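Local coordinates for putative phosphatase (Clostridium difficile, PDB 3SD7), which is a putative phosphatase of the haloacid dehalogenase-like hydrolase family and probably hydrolyses phosphate monoesters, at residues I31-L36 with Y174-C179; N109-N114 with R145-D150; E113-I118 with E233-I238; L129-S134 with K154-S159. One frame throughout, in Å; residues are numbered along the deposited sequence. Where two conformers were deposited one is given.

Contact 1 (I31-L36 with Y174-C179)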
loop_
_atom_site.group_PDB
_atom_site.type_symbol
_atom_site.label_atom_id
_atom_site.label_comp_id
_atom_site.label_asym_id
_atom_site.label_seq_id
_atom_site.Cartn_x
_atom_site.Cartn_y
_atom_site.Cartn_z
ATOM N N ILE A 31 13.413 -12.413 -5.758
ATOM C CA ILE A 31 12.426 -12.132 -4.717
ATOM C C ILE A 31 11.936 -10.698 -4.949
ATOM O O ILE A 31 12.745 -9.761 -4.939
ATOM C CB ILE A 31 13.032 -12.296 -3.274
ATOM C CG1 ILE A 31 13.548 -13.739 -3.064
ATOM C CG2 ILE A 31 12.003 -11.857 -2.207
ATOM C CD1 ILE A 31 14.137 -14.008 -1.660
ATOM N N VAL A 32 10.626 -10.508 -5.125
ATOM C CA VAL A 32 10.063 -9.191 -5.406
ATOM C C VAL A 32 9.013 -8.889 -4.355
ATOM O O VAL A 32 8.061 -9.669 -4.165
ATOM C CB VAL A 32 9.401 -9.126 -6.771
ATOM C CG1 VAL A 32 8.942 -7.684 -7.096
ATOM C CG2 VAL A 32 10.349 -9.676 -7.880
ATOM N N LEU A 33 9.228 -7.803 -3.637
ATOM C CA LEU A 33 8.301 -7.357 -2.624
ATOM C C LEU A 33 7.464 -6.219 -3.187
ATOM O O LEU A 33 7.975 -5.364 -3.915
ATOM C CB LEU A 33 9.017 -6.849 -1.386
ATOM C CG LEU A 33 9.734 -7.844 -0.510
ATOM C CD1 LEU A 33 10.968 -8.398 -1.175
ATOM C CD2 LEU A 33 10.077 -7.181 0.839
ATOM N N PHE A 34 6.188 -6.213 -2.833
ATOM C CA PHE A 34 5.274 -5.176 -3.224
ATOM C C PHE A 34 4.554 -4.541 -2.032
ATOM O O PHE A 34 4.129 -5.239 -1.132
ATOM C CB PHE A 34 4.155 -5.717 -4.135
ATOM C CG PHE A 34 4.604 -6.186 -5.471
ATOM C CD1 PHE A 34 4.485 -5.343 -6.583
ATOM C CD2 PHE A 34 5.066 -7.489 -5.658
ATOM C CE1 PHE A 34 4.865 -5.774 -7.823
ATOM C CE2 PHE A 34 5.448 -7.914 -6.944
ATOM C CZ PHE A 34 5.346 -7.058 -7.999
ATOM N N ASP A 35 4.422 -3.220 -2.041
ATOM C CA ASP A 35 3.506 -2.555 -1.127
ATOM C C ASP A 35 2.089 -2.820 -1.720
ATOM O O ASP A 35 1.951 -3.348 -2.836
ATOM C CB ASP A 35 3.832 -1.080 -0.990
ATOM C CG ASP A 35 3.381 -0.508 0.376
ATOM O OD1 ASP A 35 2.315 -0.898 0.863
ATOM O OD2 ASP A 35 4.124 0.316 0.981
ATOM N N LEU A 36 1.050 -2.474 -0.996
ATOM C CA LEU A 36 -0.329 -2.764 -1.424
ATOM C C LEU A 36 -1.017 -1.549 -2.035
ATOM O O LEU A 36 -1.087 -1.417 -3.268
ATOM C CB LEU A 36 -1.132 -3.317 -0.242
ATOM C CG LEU A 36 -2.567 -3.729 -0.605
ATOM C CD1 LEU A 36 -2.595 -5.066 -1.359
ATOM C CD2 LEU A 36 -3.374 -3.824 0.654
ATOM N N TYR A 174 10.939 -8.494 8.115
ATOM C CA TYR A 174 10.142 -9.632 8.583
ATOM C C TYR A 174 9.872 -10.630 7.458
ATOM O O TYR A 174 10.060 -11.820 7.613
ATOM C CB TYR A 174 8.801 -9.156 9.212
ATOM C CG TYR A 174 7.859 -10.306 9.554
ATOM C CD1 TYR A 174 8.073 -11.104 10.675
ATOM C CD2 TYR A 174 6.782 -10.603 8.748
ATOM C CE1 TYR A 174 7.216 -12.173 10.967
ATOM C CE2 TYR A 174 5.932 -11.666 9.037
ATOM C CZ TYR A 174 6.147 -12.433 10.125
ATOM O OH TYR A 174 5.273 -13.483 10.387
ATOM N N VAL A 175 9.473 -10.125 6.294
ATOM C CA VAL A 175 9.088 -10.989 5.217
ATOM C C VAL A 175 10.309 -11.662 4.565
ATOM O O VAL A 175 10.247 -12.829 4.195
ATOM C CB VAL A 175 8.084 -10.211 4.292
ATOM C CG1 VAL A 175 8.819 -9.469 3.195
ATOM C CG2 VAL A 175 7.040 -11.114 3.788
ATOM N N LEU A 176 11.446 -10.960 4.480
ATOM C CA LEU A 176 12.684 -11.593 4.017
ATOM C C LEU A 176 13.172 -12.670 4.985
ATOM O O LEU A 176 13.722 -13.707 4.568
ATOM C CB LEU A 176 13.806 -10.565 3.832
ATOM C CG LEU A 176 13.645 -9.613 2.665
ATOM C CD1 LEU A 176 14.890 -8.721 2.653
ATOM C CD2 LEU A 176 13.479 -10.375 1.342
ATOM N N ASP A 177 13.007 -12.432 6.287
ATOM C CA ASP A 177 13.437 -13.414 7.252
ATOM C C ASP A 177 12.631 -14.709 7.066
ATOM O O ASP A 177 13.168 -15.777 7.268
ATOM C CB ASP A 177 13.337 -12.889 8.674
ATOM C CG ASP A 177 14.401 -11.817 8.995
ATOM O OD1 ASP A 177 15.371 -11.662 8.223
ATOM O OD2 ASP A 177 14.263 -11.147 10.032
ATOM N N LEU A 178 11.369 -14.609 6.661
ATOM C CA LEU A 178 10.538 -15.808 6.440
ATOM C C LEU A 178 11.050 -16.633 5.260
ATOM O O LEU A 178 10.825 -17.835 5.212
ATOM C CB LEU A 178 9.081 -15.448 6.149
ATOM C CG LEU A 178 8.281 -14.781 7.258
ATOM C CD1 LEU A 178 6.909 -14.365 6.721
ATOM C CD2 LEU A 178 8.194 -15.695 8.516
ATOM N N CYS A 179 11.722 -15.972 4.321
ATOM C CA CYS A 179 12.240 -16.616 3.126
ATOM C C CYS A 179 13.631 -17.131 3.317
ATOM O O CYS A 179 14.145 -17.799 2.411
ATOM C CB CYS A 179 12.230 -15.655 1.954
ATOM S SG CYS A 179 10.524 -15.232 1.432
#
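Leu33 and Val175 point their methyl groups at each other, tip to tip. Leu33 CD2 meets Val175 CG1 at 3.5 Å. The other branch of the leucine, CD1, lies 4.1 Å from Leu176 CD2, and these two side chains cross at about a right angle. Leu176 starts out along the flank of its helix. Its CG stands beside the backbone N (chi1 -71°), and the extended chain then carries CD2 in toward the strand. There CD2 also reaches Ile31 CG2 at 4.1 Å, the two side chains lying askew. Ile31 CD1 extends further along the helix to Cys179 CB, a looser contact of 4.4 Å. Strand 31-34 thus presents Ile31 and Leu33 to helix 168-179, the axes of 31-34 and 174-179 lying 151° apart, roughly antiparallel. Leu130 of strand 128-133 and Val187 of strand 187-191 pack against these side chains. Every side-chain contact here is carbon to carbon: burial of aliphatic surface holds the helix, with no polar bond between the segments.

Contact 2 (N109-N114 with R145-D150)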
loop_
_atom_site.group_PDB
_atom_site.type_symbol
_atom_site.label_atom_id
_atom_site.label_comp_id
_atom_site.label_asym_id
_atom_site.label_seq_id
_atom_site.Cartn_x
_atom_site.Cartn_y
_atom_site.Cartn_z
ATOM N N ASN A 109 -12.139 -1.328 -3.384
ATOM C CA ASN A 109 -10.807 -1.122 -3.923
ATOM C C ASN A 109 -10.840 -1.440 -5.408
ATOM O O ASN A 109 -11.756 -2.139 -5.885
ATOM C CB ASN A 109 -9.767 -2.065 -3.274
ATOM C CG ASN A 109 -9.647 -1.895 -1.783
ATOM O OD1 ASN A 109 -8.769 -1.166 -1.305
ATOM N ND2 ASN A 109 -10.522 -2.572 -1.020
ATOM N N LYS A 110 -9.849 -0.946 -6.141
ATOM C CA LYS A 110 -9.728 -1.213 -7.562
ATOM C C LYS A 110 -8.325 -1.692 -7.861
ATOM O O LYS A 110 -7.347 -0.989 -7.570
ATOM C CB LYS A 110 -9.972 0.069 -8.329
ATOM C CG LYS A 110 -10.186 -0.060 -9.830
ATOM C CD LYS A 110 -10.488 1.336 -10.400
ATOM C CE LYS A 110 -10.733 1.354 -11.897
ATOM N NZ LYS A 110 -11.154 2.728 -12.328
ATOM N N ILE A 111 -8.199 -2.837 -8.501
ATOM C CA ILE A 111 -6.880 -3.343 -8.849
ATOM C C ILE A 111 -6.349 -2.514 -10.017
ATOM O O ILE A 111 -7.105 -2.153 -10.912
ATOM C CB ILE A 111 -6.900 -4.862 -9.135
ATOM C CG1 ILE A 111 -5.504 -5.397 -9.367
ATOM C CG2 ILE A 111 -7.817 -5.185 -10.324
ATOM C CD1 ILE A 111 -5.437 -6.962 -9.297
ATOM N N TYR A 112 -5.054 -2.205 -10.016
ATOM C CA TYR A 112 -4.505 -1.415 -11.113
ATOM C C TYR A 112 -4.553 -2.225 -12.393
ATOM O O TYR A 112 -4.283 -3.426 -12.396
ATOM C CB TYR A 112 -3.115 -0.876 -10.800
ATOM C CG TYR A 112 -3.164 0.219 -9.783
ATOM C CD1 TYR A 112 -3.615 1.485 -10.135
ATOM C CD2 TYR A 112 -2.759 0.018 -8.464
ATOM C CE1 TYR A 112 -3.692 2.515 -9.189
ATOM C CE2 TYR A 112 -2.839 1.052 -7.504
ATOM C CZ TYR A 112 -3.306 2.301 -7.902
ATOM O OH TYR A 112 -3.409 3.349 -7.020
ATOM N N GLU A 113 -4.913 -1.559 -13.482
ATOM C CA GLU A 113 -4.982 -2.222 -14.754
ATOM C C GLU A 113 -3.639 -2.894 -15.068
ATOM O O GLU A 113 -2.588 -2.296 -14.879
ATOM C CB GLU A 113 -5.310 -1.213 -15.857
ATOM C CG GLU A 113 -5.860 -1.834 -17.056
ATOM C CD GLU A 113 -7.296 -2.307 -16.846
ATOM O OE1 GLU A 113 -7.669 -3.264 -17.513
ATOM O OE2 GLU A 113 -8.041 -1.723 -16.007
ATOM N N ASN A 114 -3.727 -4.147 -15.499
ATOM C CA ASN A 114 -2.588 -5.003 -15.933
ATOM C C ASN A 114 -1.761 -5.624 -14.821
ATOM O O ASN A 114 -0.841 -6.395 -15.096
ATOM C CB ASN A 114 -1.678 -4.257 -16.908
ATOM C CG ASN A 114 -2.452 -3.719 -18.117
ATOM O OD1 ASN A 114 -3.289 -4.424 -18.689
ATOM N ND2 ASN A 114 -2.167 -2.471 -18.514
ATOM N N ARG A 145 -7.224 -11.549 -1.679
ATOM C CA ARG A 145 -8.175 -12.632 -1.873
ATOM C C ARG A 145 -9.354 -12.167 -2.760
ATOM O O ARG A 145 -9.762 -12.889 -3.677
ATOM C CB ARG A 145 -8.656 -13.135 -0.522
ATOM C CG ARG A 145 -7.679 -13.978 0.201
ATOM C CD ARG A 145 -8.170 -14.334 1.600
ATOM N NE ARG A 145 -7.423 -15.457 2.120
ATOM C CZ ARG A 145 -7.812 -16.739 2.055
ATOM N NH1 ARG A 145 -8.969 -17.107 1.519
ATOM N NH2 ARG A 145 -7.027 -17.658 2.546
ATOM N N TYR A 146 -9.881 -10.954 -2.526
ATOM C CA TYR A 146 -11.002 -10.382 -3.309
ATOM C C TYR A 146 -10.713 -10.305 -4.808
ATOM O O TYR A 146 -11.636 -10.500 -5.645
ATOM C CB TYR A 146 -11.350 -8.984 -2.764
ATOM C CG TYR A 146 -12.455 -8.225 -3.487
ATOM C CD1 TYR A 146 -13.763 -8.270 -3.029
ATOM C CD2 TYR A 146 -12.173 -7.427 -4.587
ATOM C CE1 TYR A 146 -14.766 -7.576 -3.656
ATOM C CE2 TYR A 146 -13.183 -6.714 -5.241
ATOM C CZ TYR A 146 -14.480 -6.792 -4.765
ATOM O OH TYR A 146 -15.492 -6.098 -5.389
ATOM N N PHE A 147 -9.460 -10.012 -5.154
ATOM C CA PHE A 147 -8.998 -9.915 -6.558
ATOM C C PHE A 147 -8.388 -11.176 -7.123
ATOM O O PHE A 147 -7.875 -11.182 -8.249
ATOM C CB PHE A 147 -8.048 -8.729 -6.746
ATOM C CG PHE A 147 -8.737 -7.424 -6.627
ATOM C CD1 PHE A 147 -9.651 -7.021 -7.590
ATOM C CD2 PHE A 147 -8.494 -6.588 -5.552
ATOM C CE1 PHE A 147 -10.308 -5.816 -7.478
ATOM C CE2 PHE A 147 -9.151 -5.387 -5.437
ATOM C CZ PHE A 147 -10.050 -4.992 -6.390
ATOM N N ASP A 148 -8.452 -12.247 -6.344
ATOM C CA ASP A 148 -7.946 -13.543 -6.744
ATOM C C ASP A 148 -6.453 -13.493 -7.092
ATOM O O ASP A 148 -5.982 -14.205 -7.972
ATOM C CB ASP A 148 -8.777 -14.105 -7.919
ATOM C CG ASP A 148 -8.570 -15.595 -8.131
ATOM O OD1 ASP A 148 -8.194 -16.306 -7.169
ATOM O OD2 ASP A 148 -8.768 -16.052 -9.278
ATOM N N ILE A 149 -5.700 -12.664 -6.382
ATOM C CA ILE A 149 -4.250 -12.582 -6.617
ATOM C C ILE A 149 -3.416 -13.026 -5.385
ATOM O O ILE A 149 -2.201 -13.073 -5.465
ATOM C CB ILE A 149 -3.790 -11.175 -7.126
ATOM C CG1 ILE A 149 -4.133 -10.086 -6.119
ATOM C CG2 ILE A 149 -4.407 -10.927 -8.515
ATOM C CD1 ILE A 149 -3.549 -8.670 -6.487
ATOM N N ASP A 150 -4.095 -13.342 -4.275
ATOM C CA ASP A 150 -3.455 -13.861 -3.066
ATOM C C ASP A 150 -2.567 -15.054 -3.408
ATOM O O ASP A 150 -1.443 -15.195 -2.893
ATOM C CB ASP A 150 -4.528 -14.307 -2.070
ATOM C CG ASP A 150 -3.948 -15.037 -0.873
ATOM O OD1 ASP A 150 -3.099 -14.464 -0.202
ATOM O OD2 ASP A 150 -4.361 -16.187 -0.597
#
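Phe147, just beyond helix 137-146, packs on Ile111 of the short antiparallel pair formed by strands 41-42 and 110-111. The ring is held between two residues. Ile111 CB sits over one face, 3.9 Å from the ring centroid and 12° off the normal, a CH-pi contact. Tyr146 CD2 lies over the opposite face. The isoleucine and the phenylalanine run past each other in opposite directions, which lays Ile111 CG2 3.8 Å from Phe147 CD1. The far end of the ring meets backbone. Asn109 O approaches its edge near the ring plane, 3.4 Å from Phe147 CZ, and Ile111 N is 3.5 Å from that same carbon. Ile111 CG1 is anti to the backbone N (chi1 -175°), and the chain continues outstretched. It therefore ends against Ile149, with the two CD1 methyls tip to tip at 3.8 Å. Ile149 also packs on Lys116 and Leu119 of helix 115-124. Thr41 touches Phe147, so both strands of the pair contribute to its surroundings. The turn after the helix places Phe147 and Ile149 on the same side, facing the strand. Asp148, with positive phi, donates its N to Arg145 O at 3.0 Å, and Ile149 N bonds to Leu144 O. This is the Schellman motif that ends helix 137-146, with apolar residues on both sides of its C-prime residue turned toward the strand.

Contact 3 (E113-I118 with E233-I238)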
loop_
_atom_site.group_PDB
_atom_site.type_symbol
_atom_site.label_atom_id
_atom_site.label_comp_id
_atom_site.label_asym_id
_atom_site.label_seq_id
_atom_site.Cartn_x
_atom_site.Cartn_y
_atom_site.Cartn_z
ATOM N N GLU A 113 -4.913 -1.559 -13.482
ATOM C CA GLU A 113 -4.982 -2.222 -14.754
ATOM C C GLU A 113 -3.639 -2.894 -15.068
ATOM O O GLU A 113 -2.588 -2.296 -14.879
ATOM C CB GLU A 113 -5.310 -1.213 -15.857
ATOM C CG GLU A 113 -5.860 -1.834 -17.056
ATOM C CD GLU A 113 -7.296 -2.307 -16.846
ATOM O OE1 GLU A 113 -7.669 -3.264 -17.513
ATOM O OE2 GLU A 113 -8.041 -1.723 -16.007
ATOM N N ASN A 114 -3.727 -4.147 -15.499
ATOM C CA ASN A 114 -2.588 -5.003 -15.933
ATOM C C ASN A 114 -1.761 -5.624 -14.821
ATOM O O ASN A 114 -0.841 -6.395 -15.096
ATOM C CB ASN A 114 -1.678 -4.257 -16.908
ATOM C CG ASN A 114 -2.452 -3.719 -18.117
ATOM O OD1 ASN A 114 -3.289 -4.424 -18.689
ATOM N ND2 ASN A 114 -2.167 -2.471 -18.514
ATOM N N MET A 115 -2.108 -5.323 -13.584
ATOM C CA MET A 115 -1.331 -5.864 -12.466
ATOM C C MET A 115 -1.494 -7.377 -12.372
ATOM O O MET A 115 -0.495 -8.108 -12.208
ATOM C CB MET A 115 -1.689 -5.178 -11.165
ATOM C CG MET A 115 -0.803 -5.648 -9.998
ATOM S SD MET A 115 0.985 -5.609 -10.233
ATOM C CE MET A 115 1.316 -3.818 -10.103
ATOM N N LYS A 116 -2.722 -7.879 -12.545
ATOM C CA LYS A 116 -2.905 -9.336 -12.443
ATOM C C LYS A 116 -2.013 -10.057 -13.465
ATOM O O LYS A 116 -1.343 -11.036 -13.133
ATOM C CB LYS A 116 -4.379 -9.726 -12.532
ATOM C CG LYS A 116 -4.640 -11.147 -12.105
ATOM C CD LYS A 116 -6.118 -11.482 -12.197
ATOM C CE LYS A 116 -6.420 -12.790 -11.493
ATOM N NZ LYS A 116 -5.573 -13.915 -11.972
ATOM N N GLU A 117 -1.993 -9.566 -14.705
ATOM C CA GLU A 117 -1.129 -10.124 -15.746
ATOM C C GLU A 117 0.350 -10.115 -15.362
ATOM O O GLU A 117 1.041 -11.119 -15.553
ATOM C CB GLU A 117 -1.307 -9.382 -17.090
ATOM C CG GLU A 117 -0.120 -9.622 -18.073
ATOM C CD GLU A 117 -0.160 -8.739 -19.312
ATOM O OE1 GLU A 117 -1.180 -8.788 -20.020
ATOM O OE2 GLU A 117 0.850 -8.033 -19.585
ATOM N N ILE A 118 0.864 -9.002 -14.823
ATOM C CA ILE A 118 2.288 -8.974 -14.511
ATOM C C ILE A 118 2.594 -9.914 -13.342
ATOM O O ILE A 118 3.617 -10.593 -13.360
ATOM C CB ILE A 118 2.883 -7.551 -14.314
ATOM C CG1 ILE A 118 2.521 -6.990 -12.991
ATOM C CG2 ILE A 118 2.580 -6.614 -15.532
ATOM C CD1 ILE A 118 3.390 -7.541 -11.885
ATOM N N GLU A 233 2.697 -1.888 -16.659
ATOM C CA GLU A 233 3.357 -2.683 -17.695
ATOM C C GLU A 233 4.881 -2.538 -17.707
ATOM O O GLU A 233 5.593 -3.495 -18.024
ATOM C CB GLU A 233 2.783 -2.372 -19.090
ATOM C CG GLU A 233 1.387 -2.997 -19.389
ATOM C CD GLU A 233 1.369 -4.541 -19.416
ATOM O OE1 GLU A 233 0.283 -5.121 -19.646
ATOM O OE2 GLU A 233 2.420 -5.180 -19.210
ATOM N N SER A 234 5.378 -1.351 -17.380
ATOM C CA SER A 234 6.825 -1.121 -17.344
ATOM C C SER A 234 7.568 -1.929 -16.263
ATOM O O SER A 234 8.784 -2.069 -16.341
ATOM C CB SER A 234 7.129 0.366 -17.184
ATOM O OG SER A 234 6.784 1.052 -18.359
ATOM N N ILE A 235 6.853 -2.422 -15.245
ATOM C CA ILE A 235 7.470 -3.273 -14.218
ATOM C C ILE A 235 8.131 -4.518 -14.872
ATOM O O ILE A 235 9.233 -4.912 -14.477
ATOM C CB ILE A 235 6.445 -3.671 -13.137
ATOM C CG1 ILE A 235 6.059 -2.426 -12.326
ATOM C CG2 ILE A 235 7.007 -4.756 -12.201
ATOM C CD1 ILE A 235 4.894 -2.597 -11.378
ATOM N N LYS A 236 7.471 -5.079 -15.889
ATOM C CA LYS A 236 7.978 -6.243 -16.659
ATOM C C LYS A 236 9.364 -6.027 -17.242
ATOM O O LYS A 236 10.172 -6.957 -17.319
ATOM C CB LYS A 236 7.095 -6.537 -17.885
ATOM C CG LYS A 236 5.638 -6.846 -17.647
ATOM C CD LYS A 236 4.933 -7.194 -18.969
ATOM C CE LYS A 236 5.067 -6.098 -20.010
ATOM N NZ LYS A 236 4.125 -6.301 -21.151
ATOM N N ASP A 237 9.606 -4.816 -17.725
ATOM C CA ASP A 237 10.855 -4.483 -18.391
ATOM C C ASP A 237 12.049 -4.502 -17.443
ATOM O O ASP A 237 13.188 -4.719 -17.881
ATOM C CB ASP A 237 10.739 -3.109 -19.081
ATOM C CG ASP A 237 9.538 -3.020 -20.024
ATOM O OD1 ASP A 237 9.055 -4.068 -20.501
ATOM O OD2 ASP A 237 9.080 -1.891 -20.290
ATOM N N ILE A 238 11.788 -4.289 -16.151
ATOM C CA ILE A 238 12.827 -4.272 -15.117
ATOM C C ILE A 238 13.000 -5.653 -14.478
ATOM O O ILE A 238 14.117 -6.104 -14.215
ATOM C CB ILE A 238 12.453 -3.265 -14.001
ATOM C CG1 ILE A 238 12.448 -1.836 -14.569
ATOM C CG2 ILE A 238 13.412 -3.345 -12.810
ATOM C CD1 ILE A 238 11.929 -0.853 -13.622
HETATM O O HOH W 1 0.014 -0.323 -17.630
#
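Glu233 folds back toward helix 115-124 because its chain is bent at chi2 (-64°), while Glu117 comes to meet it on an extended chain with CG anti to the backbone N (chi1 162°). The two carboxylates cross, their planes 54° apart. Glu117 OE2 is 3.0 Å from Glu233 OE1, a close pair of like charges. Lys236 probably eases this repulsion. Its NZ makes a salt bridge of 2.8 Å to Glu233 OE2, though as a hydrogen bond it is weak, and lies 4.0 Å from Glu117 OE2. The crowding of the acids may also raise the pKa of one of them. Asn114 lies beside Glu233, its amide turned well out of the plane of that carboxylate, with CG 3.4 Å from Glu233 OE1. Asn114 is at the N-cap position of helix 115-124, but its side chain makes no capping bond. Instead ND2 donates to a water that also accepts from Glu233 N. The contact thus joins the first turn of helix 115-124 to the start of the C-terminal helix 235-239. Beneath the polar groups the packing is apolar. Ile118 CG2 meets Lys236 CG at 3.7 Å. Met115 sets out away from helix 235-239, but its bent chain brings CE back to Ile235 CD1 at 4.0 Å, the two side chains at about a right angle. Tyr212 touches both Met115 and Ile235.

Contact 4 (L129-S134 with K154-S159)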
loop_
_atom_site.group_PDB
_atom_site.type_symbol
_atom_site.label_atom_id
_atom_site.label_comp_id
_atom_site.label_asym_id
_atom_site.label_seq_id
_atom_site.Cartn_x
_atom_site.Cartn_y
_atom_site.Cartn_z
ATOM N N LEU A 129 7.138 -13.819 -4.765
ATOM C CA LEU A 129 6.455 -12.540 -4.633
ATOM C C LEU A 129 5.954 -12.414 -3.194
ATOM O O LEU A 129 5.364 -13.358 -2.617
ATOM C CB LEU A 129 5.294 -12.465 -5.605
ATOM C CG LEU A 129 5.620 -12.802 -7.065
ATOM C CD1 LEU A 129 4.370 -12.619 -7.946
ATOM C CD2 LEU A 129 6.774 -11.940 -7.577
ATOM N N LEU A 130 6.208 -11.257 -2.615
ATOM C CA LEU A 130 5.813 -10.986 -1.242
ATOM C C LEU A 130 5.107 -9.648 -1.153
ATOM O O LEU A 130 5.363 -8.748 -1.952
ATOM C CB LEU A 130 7.067 -10.916 -0.373
ATOM C CG LEU A 130 8.073 -12.083 -0.410
ATOM C CD1 LEU A 130 9.363 -11.745 0.394
ATOM C CD2 LEU A 130 7.432 -13.363 0.075
ATOM N N VAL A 131 4.253 -9.484 -0.146
ATOM C CA VAL A 131 3.661 -8.184 0.157
ATOM C C VAL A 131 4.219 -7.697 1.480
ATOM O O VAL A 131 4.253 -8.464 2.447
ATOM C CB VAL A 131 2.116 -8.219 0.210
ATOM C CG1 VAL A 131 1.537 -6.903 0.756
ATOM C CG2 VAL A 131 1.549 -8.504 -1.184
ATOM N N ALA A 132 4.714 -6.459 1.486
ATOM C CA ALA A 132 5.203 -5.795 2.687
ATOM C C ALA A 132 4.530 -4.428 2.705
ATOM O O ALA A 132 4.823 -3.565 1.885
ATOM C CB ALA A 132 6.752 -5.676 2.670
ATOM N N THR A 133 3.621 -4.243 3.651
ATOM C CA THR A 133 2.784 -3.059 3.704
ATOM C C THR A 133 2.556 -2.583 5.134
ATOM O O THR A 133 2.728 -3.352 6.093
ATOM C CB THR A 133 1.433 -3.375 3.030
ATOM O OG1 THR A 133 0.585 -2.218 3.006
ATOM C CG2 THR A 133 0.688 -4.540 3.735
ATOM N N SER A 134 2.209 -1.301 5.252
ATOM C CA SER A 134 1.840 -0.708 6.522
ATOM C C SER A 134 0.341 -0.937 6.780
ATOM O O SER A 134 -0.116 -0.750 7.904
ATOM C CB SER A 134 2.175 0.801 6.553
ATOM O OG SER A 134 3.578 1.034 6.488
ATOM N N LYS A 154 3.820 -15.617 -1.740
ATOM C CA LYS A 154 4.236 -16.607 -0.747
ATOM C C LYS A 154 3.869 -16.170 0.645
ATOM O O LYS A 154 3.356 -16.988 1.417
ATOM C CB LYS A 154 5.720 -16.894 -0.856
ATOM C CG LYS A 154 6.169 -18.051 0.019
ATOM C CD LYS A 154 7.617 -18.462 -0.269
ATOM C CE LYS A 154 8.065 -19.663 0.580
ATOM N NZ LYS A 154 7.293 -20.933 0.350
ATOM N N TYR A 155 4.173 -14.910 0.977
ATOM C CA TYR A 155 3.879 -14.340 2.286
ATOM C C TYR A 155 3.319 -12.955 2.100
ATOM O O TYR A 155 3.690 -12.225 1.155
ATOM C CB TYR A 155 5.117 -14.276 3.166
ATOM C CG TYR A 155 5.723 -15.615 3.477
ATOM C CD1 TYR A 155 5.023 -16.563 4.189
ATOM C CD2 TYR A 155 6.989 -15.922 3.041
ATOM C CE1 TYR A 155 5.593 -17.806 4.481
ATOM C CE2 TYR A 155 7.564 -17.137 3.300
ATOM C CZ TYR A 155 6.871 -18.079 4.019
ATOM O OH TYR A 155 7.422 -19.308 4.275
ATOM N N ILE A 156 2.434 -12.575 3.015
ATOM C CA ILE A 156 1.790 -11.256 3.018
ATOM C C ILE A 156 1.945 -10.761 4.433
ATOM O O ILE A 156 1.491 -11.435 5.390
ATOM C CB ILE A 156 0.305 -11.350 2.631
ATOM C CG1 ILE A 156 0.150 -11.782 1.163
ATOM C CG2 ILE A 156 -0.431 -10.017 2.915
ATOM C CD1 ILE A 156 -1.266 -12.340 0.819
ATOM N N ALA A 157 2.624 -9.616 4.585
ATOM C CA ALA A 157 2.907 -9.000 5.870
ATOM C C ALA A 157 2.503 -7.536 5.921
ATOM O O ALA A 157 2.993 -6.717 5.147
ATOM C CB ALA A 157 4.386 -9.108 6.199
ATOM N N GLY A 158 1.599 -7.241 6.849
ATOM C CA GLY A 158 1.146 -5.891 7.139
ATOM C C GLY A 158 1.254 -5.615 8.621
ATOM O O GLY A 158 2.025 -6.263 9.355
ATOM N N SER A 159 0.497 -4.626 9.075
ATOM C CA SER A 159 0.472 -4.264 10.467
ATOM C C SER A 159 -0.659 -5.006 11.191
ATOM O O SER A 159 -1.471 -5.704 10.591
ATOM C CB SER A 159 0.293 -2.755 10.603
ATOM O OG SER A 159 -0.866 -2.327 9.934
#
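Ser159 OG donates to Ser134 O at 2.7 Å, from above the carbonyl plane. The hydroxyl sits between the backbone N and the carbonyl carbon (chi1 56°), which brings it to the carbonyl of Ser134 on the adjacent segment. Four backbone bonds precede it. Lys154 N bonds to Leu129 O at 2.9 Å. Val131 then bonds to the residues flanking Ile156: its N donates to Tyr155 O at 3.1 Å and its O accepts from Ala157 N at 2.9 Å. Thr133 N donates to Ala157 O at 3.0 Å. Beyond this, Gly158 CA approaches Thr133 O at 3.2 Å in a CA-H...O contact. Leu130 and Tyr155 lie side by side and point the same way, CD2 to CD2 at 3.9 Å. On the other face Val131 CB touches Ile156 CG2. Thr133 OG1 bonds to Asp35 OD1, at the end of the next strand, where the HAD-type motif probably lies. The two strands run parallel and form a beta-alpha-beta crossover through helix 137-146. That helix packs on Val131 and Ile156, while helix 168-179 lies against Leu130, Tyr155 and Ala157; strand 128-133 continues the sheet to strand 31-34, and 155-159 is an edge strand of the sheet.

From the N terminus, strand 31-34 opens contact 1, whose loop closes only at helix 168-179. Contacts 2 and 4 both fall within that loop. Contacts 2 and 3 start from the same part of the chain, sharing Glu113 and Asn114. Contact 2 closes after helix 137-146, whereas contact 3 waits for the C-terminal helix and so crosses contact 1. Contact 4 begins before contact 2 has closed and ends after it, so these two cross; it also lies within the span of contact 3. Contacts 1 and 4 meet through the paired strands 31-34 and 128-133. Contacts 2 and 3 meet where Lys116 packs on Ile149, joining the turn after helix 137-146 to helix 115-124.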